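Local coordinates for beta-ketoacyl-[acyl-carrier-protein] synthase III (Pseudomonas aeruginosa, PDB 2X3E) that probably catalyses the first condensation of fatty acid synthesis, joining acetyl-CoA and malonyl-ACP to give 3-oxobutanoyl-ACP with loss of carbon dioxide, at residues A26-T31 and S152-F157; P249-A252 and I256-A259. The protein carries 1 engineered substitution. All coordinates share one frame; numbering follows the deposited sequence.

Followed from the N terminus, after two strands the chain enters helix 22-28, whose end meets helix 151-156 in contact 1 and closes a loop of 120 intervening residues. Contact 2 opens only after contact 1 has closed, and it is local: strand 246-249 runs into a turn, and helix 254-264 folds back on that turn with three residues between the segments. The two contacts therefore lie in series, neither crossing nor nesting. Their centres are about 21 Å apart, yet they touch where L156 CD1 packs on A252 O at 3.3 Å. Contact 1 ties the end of helix 22-28 to helix 151-156 at the surface, whereas contact 2 joins a strand end to the helix after it, at the predicted active site.

Contact 1. Residues A26-T31 and S152-F157; sequences AAELDT and STRALF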
ATOM      1  N   ALA A  26      31.319 -13.373   8.958  1.00 32.12           N
ATOM      2  CA  ALA A  26      32.322 -13.369  10.021  1.00 33.84           C
ATOM      3  C   ALA A  26      33.634 -12.729   9.564  1.00 35.74           C
ATOM      4  O   ALA A  26      34.266 -11.988  10.322  1.00 36.99           O
ATOM      5  CB  ALA A  26      32.579 -14.790  10.520  1.00 34.20           C
ATOM      6  N   ALA A  27      34.040 -13.021   8.331  1.00 36.59           N
ATOM      7  CA  ALA A  27      35.276 -12.468   7.773  1.00 38.50           C
ATOM      8  C   ALA A  27      35.151 -10.964   7.554  1.00 38.93           C
ATOM      9  O   ALA A  27      36.069 -10.199   7.864  1.00 40.09           O
ATOM     10  CB  ALA A  27      35.628 -13.165   6.463  1.00 39.06           C
ATOM     11  N   GLU A  28      34.000 -10.553   7.034  1.00 38.04           N
ATOM     12  CA  GLU A  28      33.742  -9.159   6.697  1.00 38.82           C
ATOM     13  C   GLU A  28      33.684  -8.249   7.931  1.00 39.46           C
ATOM     14  O   GLU A  28      34.204  -7.135   7.907  1.00 40.61           O
ATOM     15  CB  GLU A  28      32.434  -9.055   5.905  1.00 37.49           C
ATOM     16  CG  GLU A  28      32.315  -7.793   5.086  1.00 38.91           C
ATOM     17  CD  GLU A  28      31.004  -7.703   4.327  1.00 38.83           C
ATOM     18  OE1 GLU A  28      30.486  -8.743   3.868  1.00 37.74           O
ATOM     19  OE2 GLU A  28      30.487  -6.576   4.198  1.00 40.79           O
ATOM     20  N   LEU A  29      33.063  -8.735   9.004  1.00 39.34           N
ATOM     21  CA  LEU A  29      32.810  -7.922  10.197  1.00 40.07           C
ATOM     22  C   LEU A  29      33.630  -8.360  11.415  1.00 41.68           C
ATOM     23  O   LEU A  29      33.331  -7.962  12.545  1.00 41.86           O
ATOM     24  CB  LEU A  29      31.313  -7.957  10.531  1.00 38.57           C
ATOM     25  CG  LEU A  29      30.382  -7.526   9.392  1.00 37.55           C
ATOM     26  CD1 LEU A  29      28.932  -7.619   9.818  1.00 35.97           C
ATOM     27  CD2 LEU A  29      30.711  -6.118   8.930  1.00 38.74           C
ATOM     28  N   ASP A  30      34.661  -9.170  11.182  1.00 53.43           N
ATOM     29  CA  ASP A  30      35.570  -9.610  12.241  1.00 56.41           C
ATOM     30  C   ASP A  30      34.828 -10.195  13.444  1.00 56.89           C
ATOM     31  O   ASP A  30      35.114  -9.847  14.589  1.00 58.54           O
ATOM     32  CB  ASP A  30      36.468  -8.447  12.680  1.00 58.32           C
ATOM     33  CG  ASP A  30      37.171  -7.776  11.511  1.00 59.05           C
ATOM     34  OD1 ASP A  30      37.515  -8.476  10.530  1.00 59.39           O
ATOM     35  OD2 ASP A  30      37.383  -6.547  11.573  1.00 60.34           O
ATOM     36  N   THR A  31      33.869 -11.075  13.167  1.00 56.02           N
ATOM     37  CA  THR A  31      33.145 -11.806  14.209  1.00 56.62           C
ATOM     38  C   THR A  31      33.339 -13.316  13.982  1.00 57.55           C
ATOM     39  O   THR A  31      34.358 -13.718  13.413  1.00 58.35           O
ATOM     40  CB  THR A  31      31.649 -11.389  14.274  1.00 54.67           C
ATOM     41  OG1 THR A  31      31.003 -12.065  15.361  1.00 54.70           O
ATOM     42  CG2 THR A  31      30.925 -11.700  12.972  1.00 52.27           C
ATOM     43  N   SER A 152      24.299  -7.770  13.769  1.00 28.14           N
ATOM     44  CA  SER A 152      23.013  -8.332  14.219  1.00 27.19           C
ATOM     45  C   SER A 152      21.963  -8.402  13.112  1.00 25.61           C
ATOM     46  O   SER A 152      21.333  -9.448  12.918  1.00 25.53           O
ATOM     47  CB  SER A 152      22.444  -7.536  15.399  1.00 27.39           C
ATOM     48  OG  SER A 152      23.276  -7.653  16.533  1.00 29.28           O
ATOM     49  N   THR A 153      21.752  -7.297  12.401  1.00 24.40           N
ATOM     50  CA  THR A 153      20.756  -7.277  11.328  1.00 22.93           C
ATOM     51  C   THR A 153      21.231  -8.029  10.086  1.00 22.34           C
ATOM     52  O   THR A 153      20.444  -8.721   9.443  1.00 21.47           O
ATOM     53  CB  THR A 153      20.325  -5.844  10.921  1.00 22.57           C
ATOM     54  OG1 THR A 153      21.476  -5.064  10.582  1.00 22.96           O
ATOM     55  CG2 THR A 153      19.554  -5.172  12.051  1.00 22.77           C
ATOM     56  N   ARG A 154      22.509  -7.897   9.745  1.00 22.69           N
ATOM     57  CA  ARG A 154      23.056  -8.619   8.595  1.00 22.59           C
ATOM     58  C   ARG A 154      23.067 -10.139   8.801  1.00 22.75           C
ATOM     59  O   ARG A 154      22.947 -10.896   7.839  1.00 22.41           O
ATOM     60  CB  ARG A 154      24.450  -8.104   8.243  1.00 23.44           C
ATOM     61  CG  ARG A 154      24.419  -6.681   7.701  1.00 23.22           C
ATOM     62  CD  ARG A 154      25.737  -6.288   7.096  1.00 24.05           C
ATOM     63  NE  ARG A 154      26.046  -7.117   5.933  1.00 23.69           N
ATOM     64  CZ  ARG A 154      27.261  -7.273   5.415  1.00 24.34           C
ATOM     65  NH1 ARG A 154      28.313  -6.657   5.944  1.00 26.14           N
ATOM     66  NH2 ARG A 154      27.423  -8.061   4.361  1.00 24.24           N
ATOM     67  N   ALA A 155      23.189 -10.576  10.054  1.00 23.20           N
ATOM     68  CA  ALA A 155      23.097 -12.002  10.383  1.00 23.55           C
ATOM     69  C   ALA A 155      21.672 -12.551  10.211  1.00 22.52           C
ATOM     70  O   ALA A 155      21.496 -13.737   9.939  1.00 22.82           O
ATOM     71  CB  ALA A 155      23.592 -12.254  11.805  1.00 24.31           C
ATOM     72  N   LEU A 156      20.667 -11.691  10.354  1.00 21.87           N
ATOM     73  CA  LEU A 156      19.269 -12.124  10.395  1.00 21.07           C
ATOM     74  C   LEU A 156      18.557 -12.013   9.043  1.00 20.19           C
ATOM     75  O   LEU A 156      17.851 -12.938   8.627  1.00 19.37           O
ATOM     76  CB  LEU A 156      18.509 -11.297  11.443  1.00 21.00           C
ATOM     77  CG  LEU A 156      17.014 -11.560  11.654  1.00 20.51           C
ATOM     78  CD1 LEU A 156      16.778 -13.004  12.056  1.00 20.69           C
ATOM     79  CD2 LEU A 156      16.463 -10.604  12.716  1.00 20.91           C
ATOM     80  N   PHE A 157      18.738 -10.883   8.363  1.00 19.84           N
ATOM     81  CA  PHE A 157      17.887 -10.533   7.228  1.00 19.38           C
ATOM     82  C   PHE A 157      18.394 -11.025   5.873  1.00 19.29           C
ATOM     83  O   PHE A 157      19.580 -10.957   5.568  1.00 20.12           O
ATOM     84  CB  PHE A 157      17.631  -9.016   7.177  1.00 18.93           C
ATOM     85  CG  PHE A 157      16.694  -8.538   8.246  1.00 18.70           C
ATOM     86  CD1 PHE A 157      15.329  -8.728   8.119  1.00 17.98           C
ATOM     87  CD2 PHE A 157      17.178  -7.921   9.389  1.00 18.38           C
ATOM     88  CE1 PHE A 157      14.457  -8.312   9.112  1.00 18.11           C
ATOM     89  CE2 PHE A 157      16.315  -7.500  10.380  1.00 18.87           C
ATOM     90  CZ  PHE A 157      14.950  -7.691  10.239  1.00 18.09           C
TER
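R154 reaches across from its helix and takes the carboxylate of E28 end-on, a two-pronged salt bridge with one nitrogen for each oxygen. NH1 of R154 lies 2.8 Å from E28 OE2, and NH2 of R154 gives a longer bond, 3.2 Å, to E28 OE1. The pairing is not flat: carboxylate and guanidinium planes stand 57° apart, and both oxygens are met from above the carboxylate plane, although the acid lies at the guanidinium edge. With CG anti to the backbone N (chi1 -159°) and an extended chain beyond it, E28 runs out to meet R154 at about a right angle. L29, the residue just past helix 22-28, adds an apolar flank, its CD2 approaching R154 NH1 obliquely at 3.9 Å. A second acceptor, the carbonyl O of P148, also binds R154 NH1, which helps to fix the rotation of the guanidinium. The bridge lies at the surface, where solvent probably weakens its pull. L25 of helix 22-28 also packs on R154 and A155, while helix 33-40 places W35 and I36 against S152 and A155 of helix 151-156.

Contact 2. Residues P249-A252 and I256-A259; sequences PHQA and ILAA
L257 points from the first turn of helix 254-264 at the chain leaving strand 246-249, and its two methyls divide the work. CD2 lies 3.7 Å from the carbonyl O of H250; it is also modelled implausibly close to the ring of P249, so the detail there is doubtful. CD1 meets the amide of Q251, 3.6 Å from Q251 OE1, the two side chains crossing at about a right angle. One residue earlier in the helix, I256 supplies an apolar pair: its extended second torsion carries CD1 outward to 3.6 Å from A252 CB. No hydrogen bond joins the segments, which meet by van der Waals packing, part of it methyl against amide and carbonyl.

Polar bonds instead shape the turn. Q251 is the centre of an inverse gamma turn, closed by a weak bond from A252 N to H250 O. Its side chain, bent at chi2 (-80°), curls back toward P249. There Q251 NE2 donates to P249 O at 2.9 Å. NE2 also bonds V272 O, while OE1 accepts from N274 N and is bonded to S273 OG. Four bonds thus grip this buried amide and hold it in place against L257.

H250, a predicted active-site residue, has ND1 bonded to S285 OG. Its side chain touches those of N280 and A112, the latter an engineered residue at the predicted nucleophile position. N280 ND2 in turn bonds A252 O, and Q251 and A252 begin the predicted ACP-binding region 251-255. Helix packing and the amide bonds of Q251 probably help to hold the turn that carries H250, which is consistent with the predicted active-site role of that histidine.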
ATOM      1  N   PRO A 249       4.337 -18.941  10.461  1.00 15.10           N
ATOM      2  CA  PRO A 249       4.579 -17.596  10.953  1.00 15.07           C
ATOM      3  C   PRO A 249       5.586 -16.815  10.107  1.00 15.32           C
ATOM      4  O   PRO A 249       6.395 -17.398   9.372  1.00 15.39           O
ATOM      5  CB  PRO A 249       5.156 -17.849  12.343  1.00 15.73           C
ATOM      6  CG  PRO A 249       5.813 -19.139  12.231  1.00 17.04           C
ATOM      7  CD  PRO A 249       5.017 -19.954  11.284  1.00 15.68           C
ATOM      8  N   HIS A 250       5.535 -15.497  10.226  1.00 15.16           N
ATOM      9  CA  HIS A 250       6.627 -14.666   9.772  1.00 15.30           C
ATOM     10  C   HIS A 250       7.899 -15.188  10.432  1.00 15.97           C
ATOM     11  O   HIS A 250       7.943 -15.393  11.650  1.00 16.84           O
ATOM     12  CB  HIS A 250       6.376 -13.196  10.141  1.00 15.49           C
ATOM     13  CG  HIS A 250       7.609 -12.350  10.126  1.00 14.99           C
ATOM     14  ND1 HIS A 250       8.460 -12.303   9.043  1.00 14.71           N
ATOM     15  CD2 HIS A 250       8.136 -11.520  11.057  1.00 14.35           C
ATOM     16  CE1 HIS A 250       9.463 -11.486   9.314  1.00 15.37           C
ATOM     17  NE2 HIS A 250       9.289 -10.995  10.528  1.00 14.00           N
ATOM     18  N   GLN A 251       8.925 -15.409   9.622  1.00 16.28           N
ATOM     19  CA  GLN A 251      10.163 -16.025  10.076  1.00 16.89           C
ATOM     20  C   GLN A 251      11.054 -14.967  10.742  1.00 18.07           C
ATOM     21  O   GLN A 251      12.092 -14.572  10.205  1.00 18.66           O
ATOM     22  CB  GLN A 251      10.872 -16.705   8.897  1.00 17.26           C
ATOM     23  CG  GLN A 251       9.968 -17.667   8.084  1.00 16.55           C
ATOM     24  CD  GLN A 251       9.783 -19.023   8.730  1.00 16.56           C
ATOM     25  OE1 GLN A 251      10.745 -19.772   8.887  1.00 18.05           O
ATOM     26  NE2 GLN A 251       8.537 -19.359   9.093  1.00 15.34           N
ATOM     27  N   ALA A 252      10.642 -14.532  11.932  1.00 18.39           N
ATOM     28  CA  ALA A 252      11.249 -13.377  12.602  1.00 19.50           C
ATOM     29  C   ALA A 252      12.655 -13.686  13.109  1.00 21.44           C
ATOM     30  O   ALA A 252      13.575 -12.880  12.947  1.00 21.70           O
ATOM     31  CB  ALA A 252      10.360 -12.905  13.742  1.00 18.93           C
ATOM     32  N   ILE A 256      11.959 -17.433  18.025  1.00 25.41           N
ATOM     33  CA  ILE A 256      10.576 -16.944  18.047  1.00 24.32           C
ATOM     34  C   ILE A 256       9.579 -17.991  17.545  1.00 23.34           C
ATOM     35  O   ILE A 256       8.477 -18.118  18.086  1.00 22.77           O
ATOM     36  CB  ILE A 256      10.434 -15.611  17.252  1.00 23.63           C
ATOM     37  CG1 ILE A 256      11.094 -14.472  18.035  1.00 25.19           C
ATOM     38  CG2 ILE A 256       8.970 -15.269  16.994  1.00 22.21           C
ATOM     39  CD1 ILE A 256      11.394 -13.245  17.205  1.00 25.92           C
ATOM     40  N   LEU A 257       9.980 -18.764  16.540  1.00 23.24           N
ATOM     41  CA  LEU A 257       9.078 -19.726  15.906  1.00 22.71           C
ATOM     42  C   LEU A 257       8.648 -20.827  16.882  1.00 23.07           C
ATOM     43  O   LEU A 257       7.455 -21.074  17.056  1.00 22.28           O
ATOM     44  CB  LEU A 257       9.737 -20.322  14.654  1.00 23.35           C
ATOM     45  CG  LEU A 257      10.044 -19.292  13.560  1.00 23.86           C
ATOM     46  CD1 LEU A 257      10.940 -19.860  12.473  1.00 25.78           C
ATOM     47  CD2 LEU A 257       8.770 -18.794  12.964  1.00 23.81           C
ATOM     48  N   ALA A 258       9.617 -21.470  17.530  1.00 19.40           N
ATOM     49  CA  ALA A 258       9.314 -22.475  18.551  1.00 19.78           C
ATOM     50  C   ALA A 258       8.620 -21.879  19.782  1.00 19.55           C
ATOM     51  O   ALA A 258       7.789 -22.542  20.402  1.00 19.70           O
ATOM     52  CB  ALA A 258      10.573 -23.216  18.966  1.00 20.61           C
ATOM     53  N   ALA A 259       8.971 -20.644  20.141  1.00 19.23           N
ATOM     54  CA  ALA A 259       8.342 -19.958  21.277  1.00 19.10           C
ATOM     55  C   ALA A 259       6.860 -19.671  21.019  1.00 18.39           C
ATOM     56  O   ALA A 259       6.056 -19.680  21.950  1.00 18.63           O
ATOM     57  CB  ALA A 259       9.084 -18.666  21.612  1.00 19.35           C
TER